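Local coordinates for leucyl aminopeptidase (Trypanosoma brucei brucei, PDB 5NTD), which probably removes amino-terminal residues such as leucine from peptides as a manganese-bound M17 aminopeptidase, and is held here with the inhibitor bestatin, at residues G105-K110 against D121-L126; Q207-L212 against G315-F320; R268-L273 against C337-A342; K282-V287 against E516-L521; I408-H413 against T438-L443. All blocks are in the same frame, centred on the assembly; numbering follows the deposited sequence.

Contact 1. Residues G105-K110 against D121-L126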
# COMPACT_ATOMS: atom_id res chain seq x y z
N GLY G 105 36.78 2.56 28.49
CA GLY G 105 35.50 1.96 28.13
C GLY G 105 35.14 0.78 28.98
O GLY G 105 35.96 -0.10 29.16
N GLU G 106 33.93 0.79 29.50
CA GLU G 106 33.45 -0.26 30.40
C GLU G 106 32.58 -1.27 29.64
O GLU G 106 31.51 -0.95 29.14
CB GLU G 106 32.69 0.29 31.63
CG GLU G 106 32.35 -0.77 32.68
CD GLU G 106 31.54 -0.22 33.84
OE1 GLU G 106 31.90 0.84 34.38
OE2 GLU G 106 30.51 -0.85 34.22
N VAL G 107 33.05 -2.50 29.65
CA VAL G 107 32.33 -3.65 29.07
C VAL G 107 31.38 -4.27 30.11
O VAL G 107 31.81 -4.57 31.22
CB VAL G 107 33.30 -4.74 28.60
CG1 VAL G 107 32.56 -5.87 27.89
CG2 VAL G 107 34.35 -4.14 27.68
N PRO G 108 30.09 -4.47 29.77
CA PRO G 108 29.23 -5.20 30.69
C PRO G 108 29.67 -6.64 30.93
O PRO G 108 30.34 -7.26 30.10
CB PRO G 108 27.87 -5.17 30.02
CG PRO G 108 28.18 -5.08 28.59
CD PRO G 108 29.41 -4.20 28.51
N THR G 109 29.30 -7.16 32.08
CA THR G 109 29.52 -8.60 32.35
C THR G 109 28.24 -9.39 32.04
O THR G 109 28.33 -10.59 31.86
CB THR G 109 29.90 -8.95 33.82
OG1 THR G 109 28.96 -8.37 34.71
CG2 THR G 109 31.30 -8.49 34.16
N LYS G 110 27.08 -8.74 32.09
CA LYS G 110 25.77 -9.36 31.72
C LYS G 110 25.92 -10.01 30.34
O LYS G 110 26.42 -9.42 29.40
CB LYS G 110 24.57 -8.38 31.72
N ASP G 121 30.67 -7.60 21.31
CA ASP G 121 29.77 -6.60 20.69
C ASP G 121 30.03 -5.20 21.28
O ASP G 121 30.11 -4.20 20.57
CB ASP G 121 28.30 -6.97 20.85
CG ASP G 121 27.87 -7.10 22.30
OD1 ASP G 121 28.46 -7.93 23.03
OD2 ASP G 121 26.97 -6.37 22.73
N VAL G 122 30.16 -5.14 22.60
CA VAL G 122 30.41 -3.84 23.28
C VAL G 122 31.86 -3.39 23.11
O VAL G 122 32.13 -2.22 22.92
CB VAL G 122 30.03 -3.88 24.75
CG1 VAL G 122 30.35 -2.56 25.42
CG2 VAL G 122 28.54 -4.18 24.89
N VAL G 123 32.77 -4.34 23.13
CA VAL G 123 34.19 -4.02 22.88
C VAL G 123 34.32 -3.25 21.57
O VAL G 123 34.94 -2.20 21.51
CB VAL G 123 35.10 -5.29 22.84
CG1 VAL G 123 36.51 -4.96 22.40
CG2 VAL G 123 35.15 -5.94 24.22
N THR G 124 33.71 -3.79 20.53
CA THR G 124 33.71 -3.14 19.20
C THR G 124 33.17 -1.69 19.29
O THR G 124 33.79 -0.76 18.82
CB THR G 124 32.89 -3.93 18.17
OG1 THR G 124 33.53 -5.19 17.96
CG2 THR G 124 32.79 -3.18 16.85
N ALA G 125 32.03 -1.55 19.92
CA ALA G 125 31.37 -0.22 20.02
C ALA G 125 32.23 0.79 20.81
O ALA G 125 32.40 1.93 20.45
CB ALA G 125 30.00 -0.35 20.66
N LEU G 126 32.81 0.32 21.92
CA LEU G 126 33.70 1.16 22.75
C LEU G 126 34.93 1.65 21.98
O LEU G 126 35.29 2.83 22.00
CB LEU G 126 34.16 0.43 23.98
CG LEU G 126 33.05 0.06 24.94
CD1 LEU G 126 33.60 -0.87 25.99
CD2 LEU G 126 32.45 1.30 25.60

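Contact 2. Residues Q207-L212 against G315-F320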
# COMPACT_ATOMS: atom_id res chain seq x y z
N GLN G 207 38.19 -8.29 8.12
CA GLN G 207 38.27 -7.01 7.40
C GLN G 207 38.16 -7.15 5.89
O GLN G 207 37.56 -6.31 5.24
CB GLN G 207 39.51 -6.25 7.75
CG GLN G 207 39.48 -5.79 9.20
CD GLN G 207 40.73 -5.05 9.61
OE1 GLN G 207 41.80 -5.20 8.99
NE2 GLN G 207 40.63 -4.27 10.67
N LEU G 208 38.70 -8.22 5.34
CA LEU G 208 38.50 -8.50 3.91
C LEU G 208 37.01 -8.77 3.64
O LEU G 208 36.46 -8.30 2.68
CB LEU G 208 39.33 -9.69 3.45
CG LEU G 208 39.13 -10.11 2.00
CD1 LEU G 208 39.43 -8.97 1.05
CD2 LEU G 208 40.02 -11.29 1.66
N CYS G 209 36.42 -9.56 4.51
CA CYS G 209 34.99 -9.89 4.44
C CYS G 209 34.17 -8.60 4.49
O CYS G 209 33.31 -8.35 3.64
CB CYS G 209 34.60 -10.81 5.56
SG CYS G 209 32.88 -11.37 5.50
N GLN G 210 34.53 -7.76 5.44
CA GLN G 210 33.92 -6.42 5.56
C GLN G 210 34.05 -5.61 4.28
O GLN G 210 33.10 -4.97 3.80
CB GLN G 210 34.54 -5.66 6.72
CG GLN G 210 33.77 -4.43 7.12
CD GLN G 210 34.61 -3.52 8.01
OE1 GLN G 210 34.31 -3.34 9.18
NE2 GLN G 210 35.63 -2.90 7.43
N ARG G 211 35.23 -5.67 3.69
CA ARG G 211 35.54 -4.89 2.47
C ARG G 211 34.65 -5.33 1.33
O ARG G 211 34.08 -4.51 0.61
CB ARG G 211 37.01 -5.07 2.10
CG ARG G 211 37.46 -4.16 0.96
CD ARG G 211 38.97 -4.27 0.69
NE ARG G 211 39.32 -3.39 -0.41
CZ ARG G 211 39.40 -2.06 -0.32
NH1 ARG G 211 39.24 -1.44 0.85
NH2 ARG G 211 39.63 -1.34 -1.42
N LEU G 212 34.57 -6.63 1.15
CA LEU G 212 33.81 -7.22 0.04
C LEU G 212 32.30 -6.86 0.17
O LEU G 212 31.64 -6.54 -0.80
CB LEU G 212 34.00 -8.72 -0.04
CG LEU G 212 35.43 -9.21 -0.35
CD1 LEU G 212 35.54 -10.68 -0.07
CD2 LEU G 212 35.83 -8.92 -1.79
N GLY G 315 27.23 -13.97 2.60
CA GLY G 315 27.46 -15.41 2.86
C GLY G 315 28.64 -15.94 2.06
O GLY G 315 29.44 -16.74 2.54
N ALA G 316 28.75 -15.49 0.82
CA ALA G 316 29.91 -15.88 -0.03
C ALA G 316 31.22 -15.31 0.52
O ALA G 316 32.24 -15.97 0.54
CB ALA G 316 29.71 -15.43 -1.47
N ALA G 317 31.16 -14.08 0.95
CA ALA G 317 32.31 -13.44 1.56
C ALA G 317 32.72 -14.17 2.83
O ALA G 317 33.91 -14.37 3.09
CB ALA G 317 32.06 -11.98 1.87
N ALA G 318 31.73 -14.56 3.62
CA ALA G 318 31.99 -15.24 4.87
C ALA G 318 32.74 -16.58 4.65
O ALA G 318 33.75 -16.84 5.26
CB ALA G 318 30.71 -15.49 5.63
N VAL G 319 32.20 -17.42 3.77
CA VAL G 319 32.82 -18.70 3.48
C VAL G 319 34.17 -18.52 2.78
O VAL G 319 35.13 -19.25 3.04
CB VAL G 319 31.94 -19.67 2.68
CG1 VAL G 319 30.69 -20.00 3.48
CG2 VAL G 319 31.59 -19.15 1.30
N PHE G 320 34.24 -17.56 1.90
CA PHE G 320 35.50 -17.26 1.20
C PHE G 320 36.60 -16.94 2.20
O PHE G 320 37.69 -17.46 2.14
CB PHE G 320 35.34 -16.11 0.22
CG PHE G 320 36.60 -15.74 -0.49
CD1 PHE G 320 37.28 -16.69 -1.24
CD2 PHE G 320 37.12 -14.44 -0.43
CE1 PHE G 320 38.45 -16.35 -1.93
CE2 PHE G 320 38.28 -14.10 -1.11
CZ PHE G 320 38.95 -15.06 -1.86

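Contact 3. Residues R268-L273 against C337-A342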
# COMPACT_ATOMS: atom_id res chain seq x y z
N ARG G 268 28.65 -17.07 -12.06
CA ARG G 268 29.74 -18.04 -11.92
C ARG G 268 29.52 -18.91 -10.72
O ARG G 268 29.18 -18.43 -9.65
CB ARG G 268 31.09 -17.31 -11.78
CG ARG G 268 31.58 -16.73 -13.10
CD ARG G 268 32.15 -15.36 -12.88
NE ARG G 268 32.94 -14.85 -14.00
CZ ARG G 268 32.56 -13.91 -14.85
NH1 ARG G 268 31.37 -13.34 -14.77
NH2 ARG G 268 33.41 -13.49 -15.75
N LEU G 269 29.80 -20.18 -10.91
CA LEU G 269 29.97 -21.12 -9.81
C LEU G 269 31.48 -21.33 -9.63
O LEU G 269 32.15 -21.95 -10.44
CB LEU G 269 29.28 -22.42 -10.10
CG LEU G 269 28.94 -23.28 -8.90
CD1 LEU G 269 27.91 -22.65 -7.99
CD2 LEU G 269 28.43 -24.63 -9.38
N VAL G 270 31.99 -20.79 -8.54
CA VAL G 270 33.41 -20.79 -8.25
C VAL G 270 33.72 -21.72 -7.07
O VAL G 270 33.27 -21.47 -5.95
CB VAL G 270 33.90 -19.40 -7.91
CG1 VAL G 270 35.39 -19.40 -7.61
CG2 VAL G 270 33.62 -18.45 -9.05
N THR G 271 34.49 -22.76 -7.32
CA THR G 271 34.84 -23.70 -6.27
C THR G 271 36.34 -23.67 -5.99
O THR G 271 37.17 -23.80 -6.88
CB THR G 271 34.38 -25.13 -6.59
OG1 THR G 271 32.94 -25.17 -6.72
CG2 THR G 271 34.77 -26.08 -5.48
N LEU G 272 36.65 -23.52 -4.72
CA LEU G 272 38.02 -23.47 -4.22
C LEU G 272 38.29 -24.73 -3.39
O LEU G 272 37.41 -25.19 -2.67
CB LEU G 272 38.27 -22.24 -3.35
CG LEU G 272 37.66 -20.95 -3.89
CD1 LEU G 272 37.92 -19.81 -2.92
CD2 LEU G 272 38.24 -20.61 -5.24
N LEU G 273 39.51 -25.28 -3.52
CA LEU G 273 39.91 -26.51 -2.79
C LEU G 273 41.15 -26.32 -1.99
O LEU G 273 42.14 -25.82 -2.46
CB LEU G 273 40.13 -27.67 -3.71
CG LEU G 273 38.90 -28.17 -4.45
CD1 LEU G 273 39.33 -29.11 -5.59
CD2 LEU G 273 37.95 -28.89 -3.49
N CYS G 337 35.13 -24.77 -1.05
CA CYS G 337 34.42 -23.51 -0.87
C CYS G 337 33.82 -23.08 -2.19
O CYS G 337 34.52 -22.71 -3.13
CB CYS G 337 35.34 -22.41 -0.36
SG CYS G 337 34.51 -20.81 -0.18
N THR G 338 32.51 -23.22 -2.27
CA THR G 338 31.77 -22.96 -3.51
C THR G 338 31.03 -21.62 -3.38
O THR G 338 30.16 -21.45 -2.53
CB THR G 338 30.83 -24.12 -3.86
OG1 THR G 338 31.62 -25.29 -4.15
CG2 THR G 338 29.97 -23.80 -5.07
N LEU G 339 31.41 -20.69 -4.22
CA LEU G 339 30.80 -19.36 -4.27
C LEU G 339 29.75 -19.35 -5.38
O LEU G 339 30.05 -19.59 -6.55
CB LEU G 339 31.82 -18.29 -4.54
CG LEU G 339 33.06 -18.30 -3.64
CD1 LEU G 339 34.00 -17.21 -4.12
CD2 LEU G 339 32.71 -18.10 -2.18
N CYS G 340 28.51 -19.08 -4.99
CA CYS G 340 27.40 -19.05 -5.93
C CYS G 340 27.20 -17.60 -6.32
O CYS G 340 26.44 -16.85 -5.70
CB CYS G 340 26.14 -19.62 -5.30
SG CYS G 340 26.33 -21.28 -4.64
N LEU G 341 27.91 -17.21 -7.36
CA LEU G 341 27.98 -15.80 -7.78
C LEU G 341 27.01 -15.47 -8.92
O LEU G 341 27.01 -16.08 -9.98
CB LEU G 341 29.37 -15.41 -8.24
CG LEU G 341 30.48 -15.66 -7.23
CD1 LEU G 341 31.84 -15.31 -7.86
CD2 LEU G 341 30.29 -14.85 -5.97
N ALA G 342 26.18 -14.49 -8.64
CA ALA G 342 25.20 -13.99 -9.62
C ALA G 342 24.71 -12.62 -9.19
O ALA G 342 24.72 -12.30 -8.01
CB ALA G 342 24.01 -14.93 -9.76

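Contact 4. Residues K282-V287 against E516-L521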
# COMPACT_ATOMS: atom_id res chain seq x y z
N LYS G 282 38.44 -33.77 9.31
CA LYS G 282 37.11 -33.71 8.70
C LYS G 282 37.20 -33.21 7.29
O LYS G 282 38.07 -32.44 6.92
CB LYS G 282 36.21 -32.72 9.49
CG LYS G 282 34.73 -33.07 9.57
CD LYS G 282 34.55 -34.36 10.36
CE LYS G 282 33.63 -34.20 11.54
NZ LYS G 282 33.75 -35.42 12.37
N LYS G 283 36.23 -33.62 6.50
CA LYS G 283 36.02 -33.03 5.16
C LYS G 283 34.75 -32.16 5.17
O LYS G 283 33.64 -32.65 5.43
CB LYS G 283 35.90 -34.11 4.09
CG LYS G 283 37.04 -35.11 4.10
CD LYS G 283 37.00 -35.96 2.84
CE LYS G 283 37.53 -37.38 3.05
NZ LYS G 283 36.37 -38.33 3.04
N VAL G 284 34.95 -30.88 4.89
CA VAL G 284 33.88 -29.90 4.98
C VAL G 284 33.76 -29.16 3.67
O VAL G 284 34.71 -28.63 3.15
CB VAL G 284 34.12 -28.88 6.11
CG1 VAL G 284 32.97 -27.91 6.20
CG2 VAL G 284 34.29 -29.58 7.44
N SER G 285 32.53 -29.10 3.17
CA SER G 285 32.18 -28.29 1.98
C SER G 285 31.41 -27.06 2.39
O SER G 285 30.36 -27.14 3.05
CB SER G 285 31.36 -29.07 0.99
OG SER G 285 32.16 -30.04 0.32
N LEU G 286 31.95 -25.92 2.01
CA LEU G 286 31.33 -24.63 2.26
C LEU G 286 30.63 -24.19 1.00
O LEU G 286 31.17 -24.30 -0.10
CB LEU G 286 32.35 -23.56 2.65
CG LEU G 286 33.27 -23.92 3.81
CD1 LEU G 286 34.35 -22.86 3.99
CD2 LEU G 286 32.50 -24.07 5.12
N VAL G 287 29.43 -23.62 1.16
CA VAL G 287 28.67 -23.06 0.04
C VAL G 287 28.11 -21.68 0.44
O VAL G 287 27.46 -21.56 1.44
CB VAL G 287 27.51 -23.98 -0.35
CG1 VAL G 287 26.81 -23.45 -1.59
CG2 VAL G 287 28.03 -25.37 -0.63
N GLU G 516 36.54 -20.83 14.25
CA GLU G 516 36.34 -21.40 15.57
C GLU G 516 35.68 -22.76 15.46
O GLU G 516 36.05 -23.72 16.16
CB GLU G 516 35.55 -20.45 16.44
CG GLU G 516 35.23 -20.98 17.83
CD GLU G 516 36.47 -21.28 18.68
OE1 GLU G 516 37.53 -20.66 18.46
OE2 GLU G 516 36.37 -22.17 19.57
N TYR G 517 34.72 -22.87 14.55
CA TYR G 517 34.06 -24.17 14.30
C TYR G 517 35.10 -25.24 13.85
O TYR G 517 35.15 -26.36 14.37
CB TYR G 517 32.90 -24.03 13.27
CG TYR G 517 32.26 -25.35 12.83
CD1 TYR G 517 31.37 -26.01 13.63
CD2 TYR G 517 32.62 -25.95 11.64
CE1 TYR G 517 30.84 -27.25 13.26
CE2 TYR G 517 32.11 -27.18 11.25
CZ TYR G 517 31.23 -27.83 12.06
OH TYR G 517 30.71 -29.04 11.68
N PHE G 518 35.92 -24.86 12.89
CA PHE G 518 36.98 -25.77 12.37
C PHE G 518 37.98 -26.19 13.49
O PHE G 518 38.36 -27.34 13.59
CB PHE G 518 37.79 -25.12 11.25
CG PHE G 518 37.00 -24.80 10.02
CD1 PHE G 518 35.88 -25.50 9.68
CD2 PHE G 518 37.42 -23.78 9.19
CE1 PHE G 518 35.16 -25.19 8.53
CE2 PHE G 518 36.73 -23.45 8.05
CZ PHE G 518 35.59 -24.17 7.71
N ARG G 519 38.31 -25.25 14.35
CA ARG G 519 39.22 -25.46 15.49
C ARG G 519 38.78 -26.61 16.40
O ARG G 519 39.63 -27.36 16.87
CB ARG G 519 39.36 -24.22 16.36
CG ARG G 519 40.71 -23.54 16.32
CD ARG G 519 40.69 -22.06 16.67
NE ARG G 519 40.11 -21.71 17.96
CZ ARG G 519 40.76 -21.65 19.12
NH1 ARG G 519 42.04 -21.95 19.23
NH2 ARG G 519 40.08 -21.26 20.21
N LYS G 520 37.48 -26.76 16.62
CA LYS G 520 36.96 -27.75 17.56
C LYS G 520 36.46 -29.04 16.91
O LYS G 520 35.86 -29.86 17.59
CB LYS G 520 35.85 -27.15 18.43
CG LYS G 520 36.23 -25.89 19.22
CD LYS G 520 37.42 -26.00 20.14
CE LYS G 520 38.15 -24.66 20.42
NZ LYS G 520 37.69 -23.80 21.53
N LEU G 521 36.75 -29.26 15.63
CA LEU G 521 36.25 -30.47 14.95
C LEU G 521 36.86 -31.79 15.44
O LEU G 521 38.02 -32.06 15.15
CB LEU G 521 36.45 -30.35 13.41
CG LEU G 521 35.39 -29.49 12.73
CD1 LEU G 521 35.72 -29.20 11.27
CD2 LEU G 521 34.00 -30.09 12.85

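Contact 5. Residues I408-H413 against T438-L443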
# COMPACT_ATOMS: atom_id res chain seq x y z
N ILE G 408 13.49 -11.23 11.94
CA ILE G 408 12.28 -11.33 12.77
C ILE G 408 12.41 -12.44 13.80
O ILE G 408 12.02 -12.30 14.95
CB ILE G 408 11.03 -11.54 11.88
CG1 ILE G 408 10.75 -10.24 11.09
CG2 ILE G 408 9.82 -11.93 12.72
CD1 ILE G 408 9.76 -10.40 9.97
N ALA G 409 12.98 -13.53 13.36
CA ALA G 409 13.10 -14.73 14.20
C ALA G 409 14.23 -14.64 15.24
O ALA G 409 14.00 -14.81 16.43
CB ALA G 409 13.27 -15.98 13.34
N THR G 410 15.44 -14.46 14.76
CA THR G 410 16.67 -14.52 15.61
C THR G 410 17.42 -13.20 15.77
O THR G 410 18.34 -13.08 16.56
CB THR G 410 17.67 -15.59 15.15
OG1 THR G 410 18.21 -15.25 13.87
CG2 THR G 410 17.01 -16.93 15.07
N GLY G 411 17.01 -12.19 15.02
CA GLY G 411 17.47 -10.80 15.28
C GLY G 411 18.75 -10.38 14.58
O GLY G 411 19.29 -11.10 13.75
N ARG G 412 19.24 -9.22 14.97
CA ARG G 412 20.34 -8.57 14.23
C ARG G 412 21.72 -9.14 14.55
O ARG G 412 22.64 -8.97 13.78
CB ARG G 412 20.34 -7.04 14.49
CG ARG G 412 19.04 -6.29 14.19
CD ARG G 412 18.88 -6.22 12.72
NE ARG G 412 17.88 -5.27 12.28
CZ ARG G 412 18.13 -4.11 11.67
NH1 ARG G 412 19.38 -3.71 11.42
NH2 ARG G 412 17.12 -3.34 11.32
N HIS G 413 21.84 -9.85 15.67
CA HIS G 413 23.14 -10.33 16.16
C HIS G 413 23.35 -11.81 16.10
O HIS G 413 24.45 -12.27 16.30
CB HIS G 413 23.41 -9.84 17.58
CG HIS G 413 23.22 -8.38 17.74
ND1 HIS G 413 21.98 -7.83 18.01
CD2 HIS G 413 24.07 -7.34 17.59
CE1 HIS G 413 22.10 -6.51 18.06
NE2 HIS G 413 23.35 -6.19 17.80
N THR G 438 27.68 -14.80 16.99
CA THR G 438 26.67 -15.64 17.64
C THR G 438 25.58 -16.12 16.67
O THR G 438 25.27 -15.46 15.72
CB THR G 438 25.98 -14.93 18.81
OG1 THR G 438 25.62 -13.62 18.40
CG2 THR G 438 26.91 -14.83 19.99
N CYS G 439 25.06 -17.30 16.96
CA CYS G 439 23.99 -17.95 16.24
C CYS G 439 22.86 -18.37 17.17
O CYS G 439 23.01 -18.39 18.39
CB CYS G 439 24.49 -19.19 15.46
SG CYS G 439 25.82 -18.81 14.32
N PHE G 440 21.74 -18.75 16.56
CA PHE G 440 20.62 -19.34 17.31
C PHE G 440 19.82 -20.25 16.39
O PHE G 440 19.67 -19.95 15.20
CB PHE G 440 19.73 -18.25 17.90
CG PHE G 440 18.78 -18.77 18.92
CD1 PHE G 440 19.24 -19.08 20.22
CD2 PHE G 440 17.49 -19.08 18.58
CE1 PHE G 440 18.39 -19.62 21.16
CE2 PHE G 440 16.63 -19.64 19.52
CZ PHE G 440 17.07 -19.90 20.81
N PRO G 441 19.35 -21.40 16.89
CA PRO G 441 18.64 -22.31 16.00
C PRO G 441 17.26 -21.86 15.61
O PRO G 441 16.56 -21.18 16.37
CB PRO G 441 18.51 -23.60 16.79
CG PRO G 441 19.01 -23.33 18.14
CD PRO G 441 19.40 -21.90 18.27
N VAL G 442 16.88 -22.25 14.39
CA VAL G 442 15.50 -22.18 13.96
C VAL G 442 14.96 -23.59 13.79
O VAL G 442 15.70 -24.53 13.65
CB VAL G 442 15.26 -21.36 12.70
CG1 VAL G 442 15.67 -19.92 12.93
CG2 VAL G 442 16.01 -21.93 11.51
N LEU G 443 13.63 -23.68 13.81
CA LEU G 443 12.93 -24.98 13.77
C LEU G 443 13.43 -25.87 12.62
O LEU G 443 13.43 -25.45 11.49
CB LEU G 443 11.43 -24.79 13.63
CG LEU G 443 10.59 -26.06 13.47
CD1 LEU G 443 10.58 -26.85 14.75
CD2 LEU G 443 9.16 -25.67 13.08

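Contact 1. Residues G105-K110 against D121-L126
G105 meets L126 through its backbone. L126 CD1 lies 3.7 Å from G105 C, and L126 CD2 comes to 4.0 Å from G105 CA. Both leucine methyls are therefore laid against the bare main chain of the glycine. The CG of L126 stands anti to its carbonyl carbon (chi1 -64°), which sends the branched end from the helix onto the strand. E106 takes part with its carbonyl: its O is 3.8 Å from the same L126 CD1. Its side chain leaves the backbone away from the helix and lies against H53 and E80. V107 brings in one branch. Its CG2 sits beside the backbone N and touches L126 CD1 at 3.8 Å and V123 CG2 at 4.0 Å, so one methyl bridges two residues a helical turn apart. The valine runs at a slant to both partners. P108 ends the touching run. Its ring and V122 reach toward each other tip to tip. The proline CD lies 3.6 Å from V122 CG1 and 3.7 Å from V122 CG2, so it rests against both valine methyls. No polar bond joins the two segments, and the contact depends on the fit of aliphatic groups. The short strand and the helix run almost antiparallel, at 170°, with their axes 8.4 Å apart. On the sheet side, L126 also touches V50 of strand 46-52. Strand 99-107, helix 120-131 and the parallel strand 140-145 follow one another in a beta-alpha-beta crossover of the macro-like N-terminal domain.

Contact 2. Residues Q207-L212 against G315-F320
C209 and A317 form the closest packing of the two helices. C209 SG is 3.8 Å from A317 CB. The sulfur stands anti to the backbone N (chi1 -176°), which lays it along the small alanine and beside the backbone N of A318, 3.9 Å from SG. Next to it, L212 CD1 touches two groups: A317 CB at 4.2 Å and F320 CD2 at 4.1 Å. The leucine and the phenylalanine cross at about a right angle. L208 CD2 reaches the same ring at F320 CE2, 4.3 Å away. Both leucine methyls approach the ring obliquely. Further out, helix 222-236 adds Y232 to L208, I228 to L212 and A229 to F320, so the apolar layer continues. L208 and L212 also touch C19 of helix 6-20. V319 lies on C337 and L339 of the central sheet, and F320 also touches L339. The helix axes are 9.0 Å apart and cross at 157°, close to antiparallel, with the small residue A317 where the backbones come nearest. This is a buried antiparallel helix pair of the alpha/beta catalytic domain, joining the sheet-covering helix 314-328 to helix 196-214.

Contact 3. Residues R268-L273 against C337-A342
V270 O is approached by two groups of the opposite strand. L339 N donates to it at 2.7 Å with a nearly straight N-H (170°), and T338 CA makes a CA-H...O contact with it at 3.2 Å. C337 O is treated alike: it accepts from L272 N, and T271 CA closes on it at 3.3 Å. The ladder is antiparallel. R268 with L341, V270 with L339 and L272 with C337 are hydrogen-bonded pairs, each with two N-H...O bonds. The bond V270 N to L339 O is almost linear (177°). L269 with C340 and T271 with T338 are the non-hydrogen-bonded pairs between them. At T271 and T338 the OG1 atoms stand 2.9 Å apart, each anti to its own carbonyl carbon, which in this directly opposed pair brings the two oxygens together. On this face L269 CD1 also touches T338 CG2 at 3.8 Å and C340 SG at 3.9 Å. On the other face V270 CG2 reaches diagonally to L341 CD1, 3.8 Å away. The guanidinium of R268 leads off the strands, and its NH1 bonds to A266 O. Helix 374-387 covers the threonine face, with H384 against L269, T271 and T338. Helices 222-236 and 314-328 cover the other: F225 lies on L341, and F323 on L272 and C337. Within the sheet, strand 239-244 flanks 268-274, and strand 283-291 flanks 334-344.

Contact 4. Residues K282-V287 against E516-L521
L286 and F518 meet at the ring edge. F518 CZ lies 4.0 Å from L286 CD2, which is near the ring plane, and 4.1 Å from L286 CD1. The two side chains come from opposite directions. V284 CG1 approaches the same ring obliquely, 4.2 Å from F518 CE1. F518 carries its CG anti to the carbonyl carbon (chi1 -63°), which turns the ring toward the strand. A second apolar group forms around the last residue of the chain. L521 CD1 touches V284 CG2 at 4.1 Å and K282 CB at 4.0 Å, so one methyl spans both. The two branches of V284 thus serve different partners. Charged bonds stay within segment 516-521. R519 grips E516 OE1 with NE at 2.8 Å and also with NH2, side-on and within the guanidinium plane. K520 NZ bonds to E516 OE2 at 2.9 Å. The carboxylate ties the helix end to the residue that follows it. R519 and K520 also touch a crystal neighbour, so their poses may partly reflect packing. Across the contact the chemistry is wholly aliphatic and aromatic. It implies that apolar fit, not directed bonds, seats helix 511-519 and the C terminus on the start of strand 283-291, with F518 buried and L521 partly exposed.

Contact 5. Residues I408-H413 against T438-L443
T410 and F440 come within 6.5 Å of each other at their CA atoms, as do H413 and T438. The first segment is the end of helix 404-410 and the loop after it. G411 leaves helical geometry with a positive phi of 88°, and the chain turns there toward strand 415-419. That strand, helix 422-435 and the parallel strand 439-441 form a beta-alpha-beta crossover at one edge of the catalytic-domain sheet. Among the side chains, T410 does most of the touching, through its methyl. T410 CG2 is 3.9 Å from V442 CG1, where the two side chains cross at about a right angle. The same methyl lies 4.0 Å from F440 O and 4.1 Å from F440 CD2. It meets the phenylalanine ring at the edge, near the ring plane. One face of that ring carries P441 CD, set toward the rim. The hydroxyl of T410 is used differently: OG1 bonds to H414 O and to Q406 NE2, which ties the helix end to the following loop. The second subunit is close by. R412 forms a salt bridge with D468 of that subunit, and the ring of H413 meets Y448 of that subunit. H413 itself joins T438 through its carbonyl. The T438 hydroxyl, placed between its backbone N and carbonyl carbon (chi1 46°), donates from OG1 to H413 O at 2.8 Å, coming from 44° above the carbonyl plane.

From the N terminus, contact 1 comes first and closes a short loop inside the N-terminal domain, before any other contact opens. Contact 2 opens at 207-212 and closes at 315-320. Contact 3 opens inside that span and closes beyond it, at 337-342. Contact 4 opens at 282-287 and closes only at the C terminus, so contacts 2, 3 and 4 all cross one another. Contact 5 is nested within contact 4. Contacts 2, 3 and 4 touch: F320 packs on L272, V319 on L286, and T338 N probably bonds to L286 O. Contact 2 pairs two helices, contact 3 two strands of the central sheet, and contact 4 seats the last helix on that sheet, whose far edge contact 5 reaches.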